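Local atomic coordinates of hypothetical multiheme protein (Ignicoccus hospitalis KIN4/I, PDB entry 4QO5), a protein that probably carries electrons as a membrane-associated octaheme cytochrome c, with eight heme c groups held along the chain and a calcium ion bound near its surface. Residues A450-D453 against T459-D462; Y131-N136 against A141-S146; D462-K467 against K509-L514. All coordinates share one frame; numbering follows the deposited sequence.

Contact 1: A450-D453 against T459-D462. With CA (calcium ion), chain J.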
loop_
_atom_site.group_PDB
_atom_site.type_symbol
_atom_site.label_atom_id
_atom_site.label_comp_id
_atom_site.label_asym_id
_atom_site.label_seq_id
_atom_site.Cartn_x
_atom_site.Cartn_y
_atom_site.Cartn_z
ATOM N N ALA A 450 -23.269 26.169 3.565
ATOM C CA ALA A 450 -23.642 24.907 4.192
ATOM C C ALA A 450 -24.676 25.150 5.279
ATOM O O ALA A 450 -24.765 26.252 5.818
ATOM C CB ALA A 450 -22.418 24.215 4.771
ATOM N N HIS A 451 -25.439 24.109 5.600
ATOM C CA HIS A 451 -26.533 24.182 6.573
ATOM C C HIS A 451 -26.173 23.428 7.846
ATOM O O HIS A 451 -25.532 22.383 7.799
ATOM C CB HIS A 451 -27.816 23.588 5.967
ATOM C CG HIS A 451 -28.858 23.215 6.983
ATOM N ND1 HIS A 451 -29.059 21.916 7.405
ATOM C CD2 HIS A 451 -29.761 23.970 7.655
ATOM C CE1 HIS A 451 -30.036 21.888 8.293
ATOM N NE2 HIS A 451 -30.478 23.121 8.465
ATOM N N VAL A 452 -26.591 23.949 8.991
ATOM C CA VAL A 452 -26.319 23.269 10.247
ATOM C C VAL A 452 -27.508 23.411 11.200
ATOM O O VAL A 452 -28.207 24.425 11.189
ATOM C CB VAL A 452 -25.007 23.781 10.897
ATOM C CG1 VAL A 452 -25.180 25.198 11.435
ATOM C CG2 VAL A 452 -24.543 22.834 11.993
ATOM N N ASP A 453 -27.740 22.373 12.000
ATOM C CA ASP A 453 -28.832 22.334 12.977
ATOM C C ASP A 453 -28.391 21.395 14.099
ATOM O O ASP A 453 -28.379 20.181 13.918
ATOM C CB ASP A 453 -30.114 21.829 12.300
ATOM C CG ASP A 453 -31.256 21.568 13.283
ATOM O OD1 ASP A 453 -31.185 22.021 14.445
ATOM O OD2 ASP A 453 -32.243 20.913 12.879
ATOM N N THR A 459 -26.340 16.883 10.417
ATOM C CA THR A 459 -26.177 18.078 9.591
ATOM C C THR A 459 -24.815 18.743 9.751
ATOM O O THR A 459 -24.492 19.693 9.031
ATOM C CB THR A 459 -27.262 19.134 9.902
ATOM O OG1 THR A 459 -27.095 19.619 11.247
ATOM C CG2 THR A 459 -28.641 18.537 9.736
ATOM N N LEU A 460 -24.024 18.260 10.705
ATOM C CA LEU A 460 -22.662 18.749 10.886
ATOM C C LEU A 460 -21.734 18.197 9.819
ATOM O O LEU A 460 -20.690 18.786 9.552
ATOM C CB LEU A 460 -22.118 18.333 12.251
ATOM C CG LEU A 460 -22.791 18.958 13.469
ATOM C CD1 LEU A 460 -22.443 18.165 14.722
ATOM C CD2 LEU A 460 -22.327 20.410 13.593
ATOM N N PHE A 461 -22.125 17.073 9.210
ATOM C CA PHE A 461 -21.196 16.251 8.449
ATOM C C PHE A 461 -21.736 15.834 7.085
ATOM O O PHE A 461 -21.142 14.975 6.434
ATOM C CB PHE A 461 -20.877 14.952 9.207
ATOM C CG PHE A 461 -20.430 15.156 10.626
ATOM C CD1 PHE A 461 -19.241 15.815 10.907
ATOM C CD2 PHE A 461 -21.179 14.649 11.676
ATOM C CE1 PHE A 461 -18.829 15.992 12.211
ATOM C CE2 PHE A 461 -20.778 14.821 12.974
ATOM C CZ PHE A 461 -19.596 15.488 13.247
ATOM N N ASP A 462 -22.848 16.425 6.658
ATOM C CA ASP A 462 -23.586 15.875 5.524
ATOM C C ASP A 462 -23.372 16.586 4.191
ATOM O O ASP A 462 -23.929 16.175 3.174
ATOM C CB ASP A 462 -25.088 15.764 5.845
ATOM C CG ASP A 462 -25.732 17.107 6.145
ATOM O OD1 ASP A 462 -25.013 18.122 6.193
ATOM O OD2 ASP A 462 -26.967 17.136 6.369
HETATM CA CA CA J . -24.741 20.400 6.865
HETATM O O HOH W 1 -27.063 19.961 6.619
#
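Thr459 shares a calcium ion with His451 and hydrogen-bonds Asp453 directly, in the loop between helices 413-447 and 464-485. From CB its side chain divides. OG1 sits between the backbone N and the carbonyl carbon (chi1 65°), where it accepts a bond from Asp453 N at 2.9 Å with an N-H...O angle of 142°; the same hydroxyl is also hydrogen-bonded to Lys456 O. CG2 goes the other way and lies obliquely by the imidazole of His451, 3.9 Å from CE1. A valine here would keep the methyl packing but would probably leave Asp453 N and Lys456 O without their common partner. Beside this pair, Val452 CG2 touches Leu460 CD2 at 3.7 Å, and Trp445 of helix 413-447 packs on both residues. The calcium binds His451 O at 2.3 Å, Thr459 O at 2.3 Å and Asp462 OD1 at 2.4 Å; Glu463 and Glu466 complete the site with a water. That water lies in the ring plane at the edge of His451, 2.9 Å from ND1, and donates a weak bond to Asp462 OD2. The two carbonyl oxygens, both acceptors, can stand close together because both bind the cation. Three carboxylates round a divalent ion would leave an excess of negative charge, which the metal-bound water and nearby N-H groups are likely to soften.

Contact 2: Y131-N136 against A141-S146. With HEC (heme c), chain E; NAG (2-acetamido-2-deoxy-beta-D-glucopyranose), chain K.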
loop_
_atom_site.group_PDB
_atom_site.type_symbol
_atom_site.label_atom_id
_atom_site.label_comp_id
_atom_site.label_asym_id
_atom_site.label_seq_id
_atom_site.Cartn_x
_atom_site.Cartn_y
_atom_site.Cartn_z
ATOM N N TYR A 131 -19.772 1.101 21.881
ATOM C CA TYR A 131 -20.461 2.175 22.585
ATOM C C TYR A 131 -19.792 3.535 22.393
ATOM O O TYR A 131 -20.475 4.559 22.242
ATOM C CB TYR A 131 -20.640 1.823 24.068
ATOM C CG TYR A 131 -21.486 0.587 24.212
ATOM C CD1 TYR A 131 -22.867 0.648 24.045
ATOM C CD2 TYR A 131 -20.906 -0.649 24.459
ATOM C CE1 TYR A 131 -23.650 -0.489 24.156
ATOM C CE2 TYR A 131 -21.681 -1.792 24.564
ATOM C CZ TYR A 131 -23.046 -1.707 24.413
ATOM O OH TYR A 131 -23.806 -2.847 24.517
ATOM N N ASN A 132 -18.466 3.540 22.374
ATOM C CA ASN A 132 -17.730 4.786 22.113
ATOM C C ASN A 132 -18.144 5.432 20.803
ATOM O O ASN A 132 -18.290 6.654 20.718
ATOM C CB ASN A 132 -16.219 4.564 22.147
ATOM C CG ASN A 132 -15.698 4.309 23.554
ATOM O OD1 ASN A 132 -16.364 4.628 24.533
ATOM N ND2 ASN A 132 -14.507 3.718 23.654
ATOM N N LEU A 133 -18.365 4.599 19.788
ATOM C CA LEU A 133 -18.778 5.066 18.477
ATOM C C LEU A 133 -20.283 5.282 18.388
ATOM O O LEU A 133 -20.748 6.369 18.044
ATOM C CB LEU A 133 -18.352 4.056 17.396
ATOM C CG LEU A 133 -18.654 4.497 15.971
ATOM C CD1 LEU A 133 -17.931 5.807 15.728
ATOM C CD2 LEU A 133 -18.214 3.437 14.971
ATOM N N MET A 134 -21.048 4.244 18.705
ATOM C CA MET A 134 -22.457 4.220 18.324
ATOM C C MET A 134 -23.385 4.878 19.340
ATOM O O MET A 134 -24.454 5.358 18.985
ATOM C CB MET A 134 -22.894 2.787 18.008
ATOM C CG MET A 134 -22.116 2.207 16.817
ATOM S SD MET A 134 -22.642 2.877 15.216
ATOM C CE MET A 134 -24.107 1.868 14.910
ATOM N N HIS A 135 -22.958 4.919 20.596
ATOM C CA HIS A 135 -23.738 5.567 21.645
ATOM C C HIS A 135 -23.241 6.974 21.978
ATOM O O HIS A 135 -23.622 7.556 22.991
ATOM C CB HIS A 135 -23.780 4.696 22.898
ATOM C CG HIS A 135 -24.708 3.531 22.775
ATOM N ND1 HIS A 135 -25.492 3.089 23.818
ATOM C CD2 HIS A 135 -24.994 2.728 21.722
ATOM C CE1 HIS A 135 -26.218 2.060 23.415
ATOM N NE2 HIS A 135 -25.934 1.819 22.148
ATOM N N ASN A 136 -22.371 7.508 21.130
ATOM C CA ASN A 136 -22.025 8.921 21.179
ATOM C C ASN A 136 -22.844 9.610 20.095
ATOM O O ASN A 136 -22.669 9.314 18.903
ATOM C CB ASN A 136 -20.519 9.112 20.930
ATOM C CG ASN A 136 -20.075 10.551 21.086
ATOM O OD1 ASN A 136 -20.657 11.464 20.491
ATOM N ND2 ASN A 136 -19.040 10.766 21.902
ATOM N N ALA A 141 -23.621 10.478 14.508
ATOM C CA ALA A 141 -24.031 11.344 13.418
ATOM C C ALA A 141 -23.022 11.270 12.269
ATOM O O ALA A 141 -23.399 11.304 11.092
ATOM C CB ALA A 141 -24.197 12.766 13.904
ATOM N N LEU A 142 -21.740 11.153 12.614
ATOM C CA LEU A 142 -20.692 10.999 11.608
ATOM C C LEU A 142 -20.834 9.647 10.906
ATOM O O LEU A 142 -20.727 9.558 9.677
ATOM C CB LEU A 142 -19.305 11.135 12.240
ATOM C CG LEU A 142 -18.131 11.059 11.251
ATOM C CD1 LEU A 142 -18.279 12.120 10.168
ATOM C CD2 LEU A 142 -16.810 11.228 11.989
ATOM N N VAL A 143 -21.083 8.600 11.693
ATOM C CA VAL A 143 -21.355 7.271 11.144
ATOM C C VAL A 143 -22.476 7.368 10.128
ATOM O O VAL A 143 -22.346 6.937 8.978
ATOM C CB VAL A 143 -21.767 6.259 12.242
ATOM C CG1 VAL A 143 -22.355 4.999 11.614
ATOM C CG2 VAL A 143 -20.583 5.917 13.144
ATOM N N ASN A 144 -23.576 7.969 10.551
ATOM C CA ASN A 144 -24.723 8.127 9.688
ATOM C C ASN A 144 -24.506 8.917 8.416
ATOM O O ASN A 144 -24.980 8.521 7.344
ATOM C CB ASN A 144 -25.824 8.790 10.458
ATOM C CG ASN A 144 -26.692 7.809 11.085
ATOM O OD1 ASN A 144 -26.217 6.810 11.669
ATOM N ND2 ASN A 144 -27.992 8.005 10.911
ATOM N N ALA A 145 -23.820 10.051 8.545
ATOM C CA ALA A 145 -23.541 10.898 7.384
ATOM C C ALA A 145 -22.653 10.177 6.381
ATOM O O ALA A 145 -22.657 10.494 5.182
ATOM C CB ALA A 145 -22.886 12.211 7.830
ATOM N N SER A 146 -21.893 9.199 6.865
ATOM C CA SER A 146 -20.891 8.546 6.033
ATOM C C SER A 146 -21.393 7.278 5.364
ATOM O O SER A 146 -20.743 6.765 4.468
ATOM C CB SER A 146 -19.645 8.213 6.859
ATOM O OG SER A 146 -19.083 9.374 7.438
HETATM FE FE HEC E . -13.079 4.358 13.567
HETATM C CHA HEC E . -11.487 5.473 16.455
HETATM C CHB HEC E . -15.322 6.920 13.906
HETATM C CHC HEC E . -14.588 3.447 10.611
HETATM C CHD HEC E . -10.537 2.194 12.954
HETATM N NA HEC E . -13.301 5.918 14.899
HETATM C C1A HEC E . -12.627 6.135 16.077
HETATM C C2A HEC E . -13.325 7.166 16.821
HETATM C C3A HEC E . -14.369 7.548 16.089
HETATM C C4A HEC E . -14.371 6.783 14.875
HETATM C CMA HEC E . -15.432 8.624 16.393
HETATM C CAA HEC E . -12.943 7.706 18.219
HETATM C CBA HEC E . -13.899 6.995 19.184
HETATM C CGA HEC E . -13.614 7.307 20.636
HETATM O O1A HEC E . -14.458 7.973 21.290
HETATM O O2A HEC E . -12.545 6.888 21.135
HETATM N NB HEC E . -14.635 5.033 12.522
HETATM C C1B HEC E . -15.422 6.125 12.795
HETATM C C2B HEC E . -16.446 6.249 11.792
HETATM C C3B HEC E . -16.183 5.332 10.851
HETATM C C4B HEC E . -15.092 4.512 11.322
HETATM C CMB HEC E . -17.460 7.420 11.754
HETATM C CAB HEC E . -16.835 5.020 9.484
HETATM C CBB HEC E . -17.655 6.104 8.754
HETATM N NC HEC E . -12.665 3.140 12.041
HETATM C C1C HEC E . -13.437 2.792 10.956
HETATM C C2C HEC E . -12.919 1.566 10.384
HETATM C C3C HEC E . -11.730 1.399 10.980
HETATM C C4C HEC E . -11.600 2.279 12.080
HETATM C CMC HEC E . -13.442 1.005 9.034
HETATM C CAC HEC E . -10.564 0.435 10.843
HETATM C CBC HEC E . -10.078 0.395 9.362
HETATM N ND HEC E . -11.302 3.897 14.552
HETATM C C1D HEC E . -10.386 2.971 14.085
HETATM C C2D HEC E . -9.235 2.972 14.948
HETATM C C3D HEC E . -9.519 4.004 16.030
HETATM C C4D HEC E . -10.822 4.527 15.708
HETATM C CMD HEC E . -7.980 2.108 14.801
HETATM C CAD HEC E . -8.597 4.433 17.196
HETATM C CBD HEC E . -7.523 5.337 16.597
HETATM C CGD HEC E . -6.699 5.995 17.670
HETATM O O1D HEC E . -5.590 6.482 17.336
HETATM O O2D HEC E . -7.130 6.034 18.843
HETATM C C1 NAG K . -28.419 7.035 13.526
HETATM C C2 NAG K . -29.208 8.137 14.141
HETATM C C3 NAG K . -30.419 7.534 14.832
HETATM C C4 NAG K . -31.230 6.706 13.825
HETATM C C5 NAG K . -30.330 5.744 13.034
HETATM C C6 NAG K . -31.039 5.068 11.882
HETATM C C7 NAG K . -27.904 10.125 14.805
HETATM C C8 NAG K . -27.093 10.762 15.897
HETATM N N2 NAG K . -28.397 8.910 15.075
HETATM O O3 NAG K . -31.201 8.567 15.415
HETATM O O4 NAG K . -32.203 5.918 14.492
HETATM O O5 NAG K . -29.192 6.427 12.488
HETATM O O6 NAG K . -31.887 5.964 11.176
HETATM O O7 NAG K . -28.108 10.699 13.736
HETATM O O HOH W 2 -11.620 5.896 12.210
#
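The carbonyl O of Val143, the residue that packs on Leu133 and Met134, is gripped twice within its own helix: by Ser146 N at 3.1 Å and by the hydroxyl of Thr147. One residue earlier, Leu142 O takes the hydroxyl of Ser146 at 2.8 Å from OG, tilted 31° from the carbonyl plane; a chi1 of -59°, with OG beside the backbone N, turns the serine back to it. Across the contact everything is apolar. The two methyls of Val143 part to separate partners: CG2 meets Leu133 CD1 obliquely at 3.7 Å, while CG1 lies 4.2 Å from Met134 SD, the two side chains crossing at about a right angle. With its CG anti to the backbone N (chi1 -176°), Leu133 also lays CD1 over one face of the heme, 3.4 Å from the meso carbon CHB. On the opposite face a water is bound to FE at 2.5 Å. Leu142 CG and the heme methyl CMB are 3.7 Å apart, and Ser146 CB lies 3.5 Å from CBB. Cys167 and His171, from helix 167-171, cover Leu133 further. Asn136 N-caps helix 137-147 through OD1, and an N-acetylglucosamine is attached at the far side of that helix, near Asn144. Two short helices joined by a tight turn thus form an apolar wall of a c-type heme pocket, in a region related to cytochrome c554 and c-prime.

Contact 3: D462-K467 against K509-L514. With CA (calcium ion), chain J.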
loop_
_atom_site.group_PDB
_atom_site.type_symbol
_atom_site.label_atom_id
_atom_site.label_comp_id
_atom_site.label_asym_id
_atom_site.label_seq_id
_atom_site.Cartn_x
_atom_site.Cartn_y
_atom_site.Cartn_z
ATOM N N ASP A 462 -22.848 16.425 6.658
ATOM C CA ASP A 462 -23.586 15.875 5.524
ATOM C C ASP A 462 -23.372 16.586 4.191
ATOM O O ASP A 462 -23.929 16.175 3.174
ATOM C CB ASP A 462 -25.088 15.764 5.845
ATOM C CG ASP A 462 -25.732 17.107 6.145
ATOM O OD1 ASP A 462 -25.013 18.122 6.193
ATOM O OD2 ASP A 462 -26.967 17.136 6.369
ATOM N N GLU A 463 -22.564 17.638 4.187
ATOM C CA GLU A 463 -22.290 18.355 2.952
ATOM C C GLU A 463 -20.798 18.380 2.630
ATOM O O GLU A 463 -19.963 18.128 3.494
ATOM C CB GLU A 463 -22.841 19.781 3.009
ATOM C CG GLU A 463 -24.339 19.863 3.137
ATOM C CD GLU A 463 -24.801 21.267 3.501
ATOM O OE1 GLU A 463 -25.029 22.076 2.578
ATOM O OE2 GLU A 463 -24.925 21.558 4.709
ATOM N N TYR A 464 -20.481 18.681 1.378
ATOM C CA TYR A 464 -19.112 18.568 0.878
ATOM C C TYR A 464 -18.086 19.401 1.652
ATOM O O TYR A 464 -17.062 18.874 2.071
ATOM C CB TYR A 464 -19.051 18.883 -0.623
ATOM C CG TYR A 464 -17.679 18.676 -1.221
ATOM C CD1 TYR A 464 -17.118 17.407 -1.289
ATOM C CD2 TYR A 464 -16.936 19.748 -1.700
ATOM C CE1 TYR A 464 -15.859 17.210 -1.823
ATOM C CE2 TYR A 464 -15.674 19.559 -2.236
ATOM C CZ TYR A 464 -15.144 18.283 -2.295
ATOM O OH TYR A 464 -13.897 18.070 -2.837
ATOM N N ILE A 465 -18.347 20.688 1.848
ATOM C CA ILE A 465 -17.388 21.511 2.596
ATOM C C ILE A 465 -17.234 21.035 4.049
ATOM O O ILE A 465 -16.167 21.183 4.649
ATOM C CB ILE A 465 -17.717 23.028 2.543
ATOM C CG1 ILE A 465 -16.496 23.844 3.004
ATOM C CG2 ILE A 465 -18.959 23.350 3.366
ATOM C CD1 ILE A 465 -16.533 25.305 2.642
ATOM N N GLU A 466 -18.289 20.437 4.603
ATOM C CA GLU A 466 -18.221 19.898 5.959
ATOM C C GLU A 466 -17.321 18.659 5.982
ATOM O O GLU A 466 -16.567 18.434 6.927
ATOM C CB GLU A 466 -19.635 19.590 6.480
ATOM C CG GLU A 466 -20.471 20.859 6.682
ATOM C CD GLU A 466 -21.976 20.627 6.723
ATOM O OE1 GLU A 466 -22.439 19.515 6.386
ATOM O OE2 GLU A 466 -22.698 21.581 7.082
ATOM N N LYS A 467 -17.368 17.869 4.916
ATOM C CA LYS A 467 -16.505 16.695 4.837
ATOM C C LYS A 467 -15.038 17.092 4.641
ATOM O O LYS A 467 -14.131 16.386 5.088
ATOM C CB LYS A 467 -16.993 15.745 3.735
ATOM C CG LYS A 467 -18.339 15.054 4.094
ATOM C CD LYS A 467 -18.919 14.366 2.866
ATOM C CE LYS A 467 -20.414 14.108 2.999
ATOM N NZ LYS A 467 -20.717 13.206 4.137
ATOM N N LYS A 509 -11.086 27.551 1.392
ATOM C CA LYS A 509 -11.077 28.976 1.083
ATOM C C LYS A 509 -11.558 29.266 -0.339
ATOM O O LYS A 509 -12.280 30.237 -0.574
ATOM C CB LYS A 509 -9.686 29.572 1.329
ATOM C CG LYS A 509 -9.377 29.740 2.805
ATOM C CD LYS A 509 -7.892 29.949 3.069
ATOM C CE LYS A 509 -7.381 31.224 2.454
ATOM N NZ LYS A 509 -5.987 31.503 2.925
ATOM N N THR A 510 -11.160 28.423 -1.285
ATOM C CA THR A 510 -11.594 28.585 -2.668
ATOM C C THR A 510 -13.115 28.423 -2.817
ATOM O O THR A 510 -13.773 29.231 -3.486
ATOM C CB THR A 510 -10.833 27.624 -3.606
ATOM O OG1 THR A 510 -9.467 28.055 -3.707
ATOM C CG2 THR A 510 -11.453 27.626 -4.984
ATOM N N LEU A 511 -13.675 27.405 -2.170
ATOM C CA LEU A 511 -15.126 27.210 -2.183
ATOM C C LEU A 511 -15.874 28.419 -1.608
ATOM O O LEU A 511 -16.866 28.872 -2.177
ATOM C CB LEU A 511 -15.509 25.930 -1.439
ATOM C CG LEU A 511 -15.162 24.638 -2.185
ATOM C CD1 LEU A 511 -15.416 23.424 -1.311
ATOM C CD2 LEU A 511 -15.951 24.547 -3.480
ATOM N N LEU A 512 -15.384 28.942 -0.487
ATOM C CA LEU A 512 -15.951 30.151 0.101
ATOM C C LEU A 512 -15.871 31.344 -0.850
ATOM O O LEU A 512 -16.835 32.101 -0.985
ATOM C CB LEU A 512 -15.257 30.479 1.428
ATOM C CG LEU A 512 -15.570 29.528 2.583
ATOM C CD1 LEU A 512 -14.661 29.809 3.782
ATOM C CD2 LEU A 512 -17.041 29.657 2.977
ATOM N N ARG A 513 -14.725 31.506 -1.509
ATOM C CA ARG A 513 -14.541 32.567 -2.500
ATOM C C ARG A 513 -15.485 32.447 -3.693
ATOM O O ARG A 513 -16.041 33.446 -4.154
ATOM C CB ARG A 513 -13.109 32.575 -3.026
ATOM C CG ARG A 513 -12.126 33.346 -2.187
ATOM C CD ARG A 513 -10.804 33.474 -2.925
ATOM N NE ARG A 513 -10.914 34.303 -4.125
ATOM C CZ ARG A 513 -10.249 34.076 -5.256
ATOM N NH1 ARG A 513 -10.405 34.883 -6.295
ATOM N NH2 ARG A 513 -9.431 33.035 -5.351
ATOM N N LEU A 514 -15.631 31.234 -4.219
ATOM C CA LEU A 514 -16.550 30.999 -5.337
ATOM C C LEU A 514 -17.981 31.301 -4.927
ATOM O O LEU A 514 -18.742 31.902 -5.686
ATOM C CB LEU A 514 -16.460 29.554 -5.829
ATOM C CG LEU A 514 -15.213 29.188 -6.630
ATOM C CD1 LEU A 514 -15.234 27.715 -7.003
ATOM C CD2 LEU A 514 -15.106 30.056 -7.873
HETATM CA CA CA J . -24.741 20.400 6.865
HETATM O O HOH W 1 -27.063 19.961 6.619
#
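Between 462-467 and 509-514 the contact is apolar: Tyr464 and Ile465, in the first turn of helix 464-485, meet Leu511 and Leu512 of helix 498-520. Leu511 CD1 comes obliquely to the tyrosine ring, 4.0 Å from CE2, the two side chains crossing at about a right angle. Ile465, extended through both torsions (chi1 -165°, chi2 164°), reaches across with CD1, 4.3 Å from Leu511 CB and 4.3 Å from Leu512 CG. Tyr464 OH is hydrogen-bonded to His507, earlier on the same helix 498-520, while the ring stacks with His507 of a second subunit. Metal bonds fill the other flank of the turn. Glu466 clasps the calcium with both oxygens, OE1 at 2.5 Å and OE2 at 2.4 Å, and Glu463 adds OE2 at 2.5 Å. Hydrogen bonds then fix the chelating group: Glu463 N, at the N-cap, donates to Glu466 OE1 at 2.9 Å, meeting it on the anti side, 31° out of the carboxylate plane, and Trp445 NE1 bonds OE2. The helix start therefore has an apolar flank against helix 498-520 and an acidic one on a calcium ion that probably offsets much, though not all, of the carboxylate charge.

From the N terminus, contact 2 comes first, closing the tight turn between helices 129-134 and 137-147 beside a heme. Some 300 residues later, contact 1 closes a short loop between helices 413-447 and 464-485. Contact 3 begins at Asp462, where contact 1 ends, and closes the longer excursion along helix 464-485 and back to helix 498-520. The three follow one another in series, with no crossing. In space they still meet: Phe461 of contact 1 packs on Ala141, Leu142 and Ala145 of contact 2, and its carbonyl is hydrogen-bonded to Lys467 of contact 3. The calcium shared by contacts 1 and 3 pins the loop to the start of helix 464-485, which contact 3 packs on helix 498-520.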